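Local coordinates for sugar kinase (PDB 2RBC), which probably phosphorylates a sugar or related small molecule with ATP, as a member of the ribokinase-like pfkB family of carbohydrate kinases, at residues H259-M264 against R327-R332; S300-L305 against E320-A325; H279-L284 against V296-V301. All coordinates share one frame; numbering follows the deposited sequence.

Interaction 1 (H259-M264 against R327-R332). With SO4 (sulfate ion), chain B.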
# COMPACT_ATOMS: atom_id res chain seq x y z
N HIS A 259 11.67 17.78 -36.13
CA HIS A 259 10.39 18.50 -35.99
C HIS A 259 10.14 18.71 -34.53
O HIS A 259 10.59 17.93 -33.69
CB HIS A 259 9.24 17.70 -36.59
CG HIS A 259 9.48 17.33 -38.01
ND1 HIS A 259 9.47 18.25 -39.03
CD2 HIS A 259 9.81 16.15 -38.58
CE1 HIS A 259 9.76 17.65 -40.17
NE2 HIS A 259 9.96 16.37 -39.92
N PHE A 260 9.37 19.74 -34.24
CA PHE A 260 9.02 20.08 -32.89
C PHE A 260 7.54 20.44 -32.82
O PHE A 260 6.99 21.11 -33.72
CB PHE A 260 9.86 21.26 -32.40
CG PHE A 260 9.43 21.77 -31.05
CD1 PHE A 260 9.60 20.99 -29.93
CD2 PHE A 260 8.83 23.01 -30.91
CE1 PHE A 260 9.19 21.43 -28.69
CE2 PHE A 260 8.42 23.45 -29.68
CZ PHE A 260 8.59 22.66 -28.57
N GLN A 261 6.91 20.00 -31.73
CA GLN A 261 5.53 20.34 -31.44
C GLN A 261 5.39 20.75 -29.98
O GLN A 261 5.70 19.99 -29.08
CB GLN A 261 4.61 19.14 -31.75
CG GLN A 261 3.12 19.34 -31.44
CD GLN A 261 2.55 20.54 -32.16
OE1 GLN A 261 2.50 20.55 -33.38
NE2 GLN A 261 2.11 21.55 -31.40
N THR A 262 4.92 21.96 -29.76
CA THR A 262 4.70 22.43 -28.41
C THR A 262 3.46 21.73 -27.87
O THR A 262 2.63 21.24 -28.65
CB THR A 262 4.53 23.95 -28.37
OG1 THR A 262 4.69 24.41 -27.02
CG2 THR A 262 3.17 24.38 -28.88
N THR A 263 3.34 21.67 -26.56
CA THR A 263 2.17 21.11 -25.93
C THR A 263 1.31 22.22 -25.30
O THR A 263 1.71 23.39 -25.22
CB THR A 263 2.47 19.95 -24.94
OG1 THR A 263 1.23 19.37 -24.58
CG2 THR A 263 3.21 20.40 -23.66
N MSE A 264 0.10 21.83 -24.94
CA MSE A 264 -0.87 22.68 -24.28
C MSE A 264 -0.48 22.88 -22.83
O MSE A 264 -0.27 21.92 -22.09
CB MSE A 264 -2.25 22.03 -24.34
CG MSE A 264 -3.32 22.87 -23.72
SE MSE A 264 -5.09 22.12 -24.03
CE MSE A 264 -5.10 20.60 -22.76
N ARG A 327 -8.84 21.49 -30.57
CA ARG A 327 -9.43 22.51 -31.43
C ARG A 327 -9.29 23.91 -30.86
O ARG A 327 -8.88 24.83 -31.54
CB ARG A 327 -10.89 22.15 -31.66
CG ARG A 327 -11.60 23.03 -32.61
CD ARG A 327 -13.15 22.83 -32.60
NE ARG A 327 -13.89 23.42 -31.46
CZ ARG A 327 -14.00 24.73 -31.18
NH1 ARG A 327 -13.40 25.64 -31.93
NH2 ARG A 327 -14.73 25.13 -30.13
N GLN A 328 -9.66 24.07 -29.59
CA GLN A 328 -9.56 25.36 -28.91
C GLN A 328 -8.10 25.82 -28.76
O GLN A 328 -7.80 26.98 -28.98
CB GLN A 328 -10.22 25.28 -27.53
CG GLN A 328 -11.68 24.91 -27.58
CD GLN A 328 -12.49 25.45 -26.40
OE1 GLN A 328 -12.09 26.40 -25.71
NE2 GLN A 328 -13.65 24.86 -26.20
N TRP A 329 -7.22 24.89 -28.44
CA TRP A 329 -5.78 25.16 -28.28
C TRP A 329 -5.13 25.60 -29.57
O TRP A 329 -4.43 26.60 -29.60
CB TRP A 329 -5.10 23.92 -27.73
CG TRP A 329 -3.63 23.95 -27.75
CD1 TRP A 329 -2.82 24.86 -27.14
CD2 TRP A 329 -2.78 22.99 -28.37
NE1 TRP A 329 -1.49 24.53 -27.37
CE2 TRP A 329 -1.44 23.40 -28.13
CE3 TRP A 329 -3.01 21.84 -29.12
CZ2 TRP A 329 -0.34 22.68 -28.60
CZ3 TRP A 329 -1.92 21.11 -29.57
CH2 TRP A 329 -0.59 21.53 -29.29
N LEU A 330 -5.45 24.90 -30.65
CA LEU A 330 -4.96 25.26 -31.97
C LEU A 330 -5.48 26.61 -32.43
O LEU A 330 -4.93 27.17 -33.36
CB LEU A 330 -5.26 24.17 -33.00
CG LEU A 330 -4.49 22.86 -32.75
CD1 LEU A 330 -4.90 21.76 -33.71
CD2 LEU A 330 -2.97 23.03 -32.76
N GLU A 331 -6.53 27.14 -31.79
CA GLU A 331 -6.98 28.52 -32.04
C GLU A 331 -6.62 29.52 -30.95
O GLU A 331 -7.18 30.61 -30.92
CB GLU A 331 -8.50 28.52 -32.17
CG GLU A 331 -9.00 27.70 -33.32
CD GLU A 331 -10.52 27.53 -33.32
OE1 GLU A 331 -11.21 28.15 -32.44
OE2 GLU A 331 -11.02 26.75 -34.20
N ARG A 332 -5.70 29.18 -30.05
CA ARG A 332 -5.30 30.09 -28.95
C ARG A 332 -4.64 31.35 -29.49
O ARG A 332 -4.13 31.36 -30.62
CB ARG A 332 -4.30 29.40 -28.01
CG ARG A 332 -2.87 29.23 -28.59
CD ARG A 332 -2.06 28.27 -27.75
NE ARG A 332 -0.75 27.94 -28.32
CZ ARG A 332 -0.54 27.10 -29.34
NH1 ARG A 332 0.71 26.88 -29.76
NH2 ARG A 332 -1.53 26.48 -29.98
S SO4 B . 1.16 24.57 -32.60
O1 SO4 B . 0.72 25.52 -33.62
O2 SO4 B . 1.55 23.31 -33.23
O3 SO4 B . 2.34 25.07 -31.88
O4 SO4 B . 0.03 24.35 -31.70
O HOH W 1 1.17 25.58 -26.26
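At the C-terminal edge of the ribokinase-like fold, the indole of Trp329, near the end of helix 319-330, packs against the chain leaving edge strand 258-261. Selenomethionine Met264 lies over one indole face: its CB stands 3.9 Å from the centroid of the five-membered ring of Trp329, a CH-pi contact almost on the ring normal. The SE atom sits obliquely to the same ring, completing a Met-aromatic contact. With CG anti to the backbone N (chi1 169°), Trp329 carries its benzo edge toward the end of the strand and the loop that follows, where Thr262 O lies near the ring plane, 3.3 Å from Trp329 CZ2. Trp329 NE1 donates to a water at 3.1 Å; the water lies unusually close to Thr263 O, so that second link is doubtful. Strand 258-261 pairs antiparallel with 248-251 at the end of the large sheet, so the C-terminal helix is joined to the sheet margin. On the opposite indole face lies a sulfate, probably from the crystallisation liquor. Gln261 NE2 makes a short bond to sulfate O2 (2.6 Å) and donates to Thr262 O at 2.8 Å, nearly straight (168°) and on a carbonyl lone pair. Arg332 meets the anion edge-on, NH2 lying 3.2 Å from sulfate O4; its guanidinium lies over the same indole face, and NH2 also donates to Trp329 O (2.9 Å) from above the carbonyl plane.

Interaction 2 (S300-L305 against E320-A325)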
# COMPACT_ATOMS: atom_id res chain seq x y z
N SER A 300 -0.22 14.72 -27.15
CA SER A 300 0.15 15.80 -26.26
C SER A 300 -1.03 16.37 -25.50
O SER A 300 -0.96 16.57 -24.28
CB SER A 300 0.83 16.95 -27.03
OG SER A 300 2.07 16.51 -27.54
N VAL A 301 -2.11 16.67 -26.22
CA VAL A 301 -3.29 17.21 -25.58
C VAL A 301 -3.91 16.22 -24.60
O VAL A 301 -4.30 16.59 -23.49
CB VAL A 301 -4.34 17.72 -26.64
CG1 VAL A 301 -5.64 18.19 -25.97
CG2 VAL A 301 -3.71 18.87 -27.46
N ALA A 302 -3.98 14.96 -25.00
CA ALA A 302 -4.52 13.92 -24.14
C ALA A 302 -3.72 13.84 -22.84
O ALA A 302 -4.29 13.81 -21.74
CB ALA A 302 -4.53 12.59 -24.85
N ALA A 303 -2.40 13.85 -22.96
CA ALA A 303 -1.51 13.81 -21.79
C ALA A 303 -1.71 15.02 -20.90
O ALA A 303 -1.84 14.89 -19.71
CB ALA A 303 -0.04 13.69 -22.23
N ALA A 304 -1.80 16.20 -21.51
CA ALA A 304 -2.06 17.46 -20.80
C ALA A 304 -3.35 17.39 -19.99
O ALA A 304 -3.38 17.72 -18.79
CB ALA A 304 -2.06 18.68 -21.79
N LEU A 305 -4.43 16.92 -20.60
CA LEU A 305 -5.68 16.78 -19.92
C LEU A 305 -5.54 15.90 -18.69
O LEU A 305 -6.00 16.27 -17.60
CB LEU A 305 -6.77 16.24 -20.86
CG LEU A 305 -7.42 17.29 -21.78
CD1 LEU A 305 -8.08 16.58 -22.96
CD2 LEU A 305 -8.45 18.02 -21.05
N GLU A 320 -13.34 12.59 -27.49
CA GLU A 320 -14.13 13.80 -27.65
C GLU A 320 -13.54 14.99 -26.87
O GLU A 320 -13.34 16.08 -27.41
CB GLU A 320 -15.56 13.53 -27.21
CG GLU A 320 -16.34 12.50 -28.08
CD GLU A 320 -15.79 11.06 -28.01
OE1 GLU A 320 -15.26 10.65 -26.92
OE2 GLU A 320 -15.89 10.36 -29.06
N GLU A 321 -13.23 14.76 -25.60
CA GLU A 321 -12.62 15.79 -24.73
C GLU A 321 -11.30 16.27 -25.30
O GLU A 321 -11.04 17.49 -25.32
CB GLU A 321 -12.41 15.31 -23.30
CG GLU A 321 -13.69 15.19 -22.53
CD GLU A 321 -13.59 14.42 -21.25
OE1 GLU A 321 -12.55 13.76 -20.94
OE2 GLU A 321 -14.61 14.47 -20.53
N THR A 322 -10.48 15.33 -25.77
CA THR A 322 -9.19 15.65 -26.40
C THR A 322 -9.37 16.43 -27.71
O THR A 322 -8.70 17.47 -27.93
CB THR A 322 -8.31 14.37 -26.63
OG1 THR A 322 -8.28 13.55 -25.44
CG2 THR A 322 -6.85 14.76 -27.02
N GLU A 323 -10.29 15.99 -28.57
CA GLU A 323 -10.52 16.66 -29.85
C GLU A 323 -10.98 18.11 -29.63
O GLU A 323 -10.52 19.02 -30.34
CB GLU A 323 -11.57 15.95 -30.72
CG GLU A 323 -11.28 14.50 -31.17
CD GLU A 323 -10.32 14.37 -32.29
OE1 GLU A 323 -9.87 15.44 -32.81
OE2 GLU A 323 -10.01 13.19 -32.66
N GLU A 324 -11.88 18.32 -28.69
CA GLU A 324 -12.38 19.66 -28.44
C GLU A 324 -11.30 20.54 -27.82
O GLU A 324 -11.14 21.67 -28.21
CB GLU A 324 -13.64 19.63 -27.58
CG GLU A 324 -14.23 20.98 -27.18
CD GLU A 324 -14.58 21.88 -28.35
OE1 GLU A 324 -14.80 21.39 -29.47
OE2 GLU A 324 -14.65 23.10 -28.14
N ALA A 325 -10.58 20.02 -26.82
CA ALA A 325 -9.48 20.75 -26.23
C ALA A 325 -8.47 21.18 -27.28
O ALA A 325 -8.02 22.35 -27.34
CB ALA A 325 -8.82 19.91 -25.10
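Thr322 fits its methyl against the backbone of helix 292-307 between Val301 and Ala302, in the tight part of the crossing with helix 319-330. The CA atoms of Ala302 and Thr322 come within 5.5 Å, a close approach allowed by the small alanine side chain. Thr322 CG2 lies 3.5 Å from Ala302 N and 3.8 Å from Ala302 CB. Its position follows from the first torsion: CG2 is anti to the backbone N, which leaves OG1 beside that nitrogen (chi1 -47°), where the hydroxyl is hydrogen-bonded to Thr318 O, one turn back in the chain. The polar end of the threonine is thus satisfied within its own helical region while the methyl does the packing. Next to it, Val301 sends CG1 into the angle between the helices, 3.7 Å from Ala325 CB and equally near Thr322 O. Its other methyl, CG2, is turned to the indole of Trp329. Leu305 belongs to the packed part as well: its CD1 methyl is 3.7 Å from Thr322 CA and 4.0 Å from Ala325 CB.

Beyond Leu305 and Ala325 the packing gives way to solvent on the glutamate side. Glu321, exposed, adds little beyond its carbonyl O near the same leucine methyl, and Glu324 turns its carboxylate away from helix 292-307 to pair with Arg327. The short segments cross steeply, at 109° with axes 9.1 Å apart, a helix-on-helix crossing in which the C-terminal helix of this pfkB-family kinase lies across the layer of helices flanking the large sheet of its ribokinase-like alpha/beta domain.

Interaction 3 (H279-L284 against V296-V301). With SO4 (sulfate ion), chain B.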
# COMPACT_ATOMS: atom_id res chain seq x y z
N HIS A 279 1.63 7.71 -24.96
CA HIS A 279 2.01 6.54 -25.77
C HIS A 279 0.83 5.76 -26.32
O HIS A 279 0.83 5.34 -27.48
CB HIS A 279 2.91 5.61 -24.94
CG HIS A 279 4.17 6.27 -24.49
ND1 HIS A 279 4.70 6.08 -23.24
CD2 HIS A 279 4.97 7.17 -25.11
CE1 HIS A 279 5.78 6.84 -23.10
NE2 HIS A 279 5.97 7.51 -24.22
N GLY A 280 -0.17 5.55 -25.48
CA GLY A 280 -1.36 4.84 -25.89
C GLY A 280 -2.09 5.61 -26.98
O GLY A 280 -2.55 5.01 -27.94
N THR A 281 -2.23 6.93 -26.83
CA THR A 281 -2.88 7.76 -27.85
C THR A 281 -2.11 7.68 -29.15
O THR A 281 -2.68 7.56 -30.24
CB THR A 281 -2.98 9.25 -27.35
OG1 THR A 281 -3.76 9.31 -26.13
CG2 THR A 281 -3.65 10.13 -28.39
N PHE A 282 -0.78 7.72 -29.03
CA PHE A 282 0.08 7.73 -30.18
C PHE A 282 -0.00 6.41 -30.92
O PHE A 282 -0.06 6.37 -32.13
CB PHE A 282 1.52 8.03 -29.77
CG PHE A 282 2.45 8.16 -30.94
CD1 PHE A 282 2.55 9.37 -31.61
CD2 PHE A 282 3.19 7.07 -31.38
CE1 PHE A 282 3.36 9.50 -32.72
CE2 PHE A 282 4.02 7.20 -32.50
CZ PHE A 282 4.10 8.42 -33.16
N ALA A 283 -0.00 5.32 -30.17
CA ALA A 283 -0.16 4.00 -30.72
C ALA A 283 -1.49 3.81 -31.45
O ALA A 283 -1.53 3.29 -32.56
CB ALA A 283 0.01 2.96 -29.64
N LEU A 284 -2.58 4.27 -30.83
CA LEU A 284 -3.84 4.31 -31.52
C LEU A 284 -3.80 5.21 -32.77
O LEU A 284 -4.29 4.79 -33.80
CB LEU A 284 -4.99 4.70 -30.57
CG LEU A 284 -6.41 4.81 -31.17
CD1 LEU A 284 -6.86 3.46 -31.69
CD2 LEU A 284 -7.37 5.36 -30.11
N VAL A 296 1.21 13.50 -32.81
CA VAL A 296 1.93 14.08 -31.70
C VAL A 296 1.04 15.09 -30.98
O VAL A 296 1.04 15.15 -29.77
CB VAL A 296 3.23 14.71 -32.15
CG1 VAL A 296 3.84 15.52 -31.01
CG2 VAL A 296 4.22 13.65 -32.65
N ARG A 297 0.33 15.92 -31.73
CA ARG A 297 -0.62 16.87 -31.12
C ARG A 297 -1.69 16.22 -30.28
O ARG A 297 -1.91 16.63 -29.13
CB ARG A 297 -1.32 17.71 -32.19
CG ARG A 297 -0.49 18.82 -32.70
CD ARG A 297 -1.05 19.38 -33.95
NE ARG A 297 -0.31 20.56 -34.33
CZ ARG A 297 -0.71 21.41 -35.26
NH1 ARG A 297 -1.82 21.21 -35.95
NH2 ARG A 297 0.00 22.49 -35.49
N LEU A 298 -2.39 15.23 -30.83
CA LEU A 298 -3.45 14.55 -30.12
C LEU A 298 -2.93 13.90 -28.83
O LEU A 298 -3.58 14.01 -27.79
CB LEU A 298 -4.09 13.47 -31.01
CG LEU A 298 -5.36 12.79 -30.52
CD1 LEU A 298 -6.60 13.69 -30.53
CD2 LEU A 298 -5.58 11.47 -31.30
N SER A 299 -1.77 13.23 -28.92
CA SER A 299 -1.16 12.58 -27.77
C SER A 299 -0.76 13.58 -26.70
O SER A 299 -0.93 13.32 -25.49
CB SER A 299 0.06 11.80 -28.23
OG SER A 299 -0.27 10.90 -29.26
N SER A 300 -0.22 14.72 -27.15
CA SER A 300 0.15 15.80 -26.26
C SER A 300 -1.03 16.37 -25.50
O SER A 300 -0.96 16.57 -24.28
CB SER A 300 0.83 16.95 -27.03
OG SER A 300 2.07 16.51 -27.54
N VAL A 301 -2.11 16.67 -26.22
CA VAL A 301 -3.29 17.21 -25.58
C VAL A 301 -3.91 16.22 -24.60
O VAL A 301 -4.30 16.59 -23.49
CB VAL A 301 -4.34 17.72 -26.64
CG1 VAL A 301 -5.64 18.19 -25.97
CG2 VAL A 301 -3.71 18.87 -27.46
S SO4 B . 1.16 24.57 -32.60
O1 SO4 B . 0.72 25.52 -33.62
O2 SO4 B . 1.55 23.31 -33.23
O3 SO4 B . 2.34 25.07 -31.88
O4 SO4 B . 0.03 24.35 -31.70
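Thr281 and Ser299 meet where helices 274-287 and 292-307 run side by side, their CA atoms 5.1 Å apart. In Thr281 the methyl CG2 is anti to the backbone N (chi1 -60° to OG1), and with this rotamer CG2 of Thr281 lies 3.5 Å from Ser299 CA. The same methyl touches CD2 of Leu298 at 3.7 Å, while the hydroxyl turns back to bond Ile277 O. Ser299 OG, beside its own backbone N, is likewise hydrogen-bonded to the preceding turn, at Ala295 O. Thr281 thus presents its methyl, whereas Ser299 brings OG itself to the interface, against the backbone and ring edge of Phe282 and 3.4 Å from Phe282 CB.

Phe282 swings its ring out with CG anti to the backbone N (chi1 -175°), so that Ser299 OG meets the ring edge in its plane and CE1 reaches CG2 of Val296 at 4.2 Å. Elsewhere the ring meets Phe238 and strand 206-210. Away from the interface, Arg297, extended outward, donates from NH2 to the sulfate O2 at 2.9 Å. The short segments are near-antiparallel, 8.2 Å apart at their axes, forming a helical hairpin whose first helix begins, as in other pfkB kinases, at the family signature that probably forms the anion hole and carries the catalytic base.

Leaving edge strand 258-261, the chain forms the first half of interaction 1 and then enters helix 274-287. After a short turn, helix 292-307 comes back along it, and interaction 3 closes this small loop. Helix 292-307 then turns to its next partner: Ser300 and Val301 belong to both interactions 3 and 2, and helix 319-330 closes the second loop at interaction 2. Residues 327-332 at last return to the strand, so interaction 1 encloses both others, which follow one another without nesting. Helix 292-307 lies at the centre, touching Trp329 through Val301 and Thr263 through Ser300, while Arg297 and Gln261 bond each other beside the sulfate.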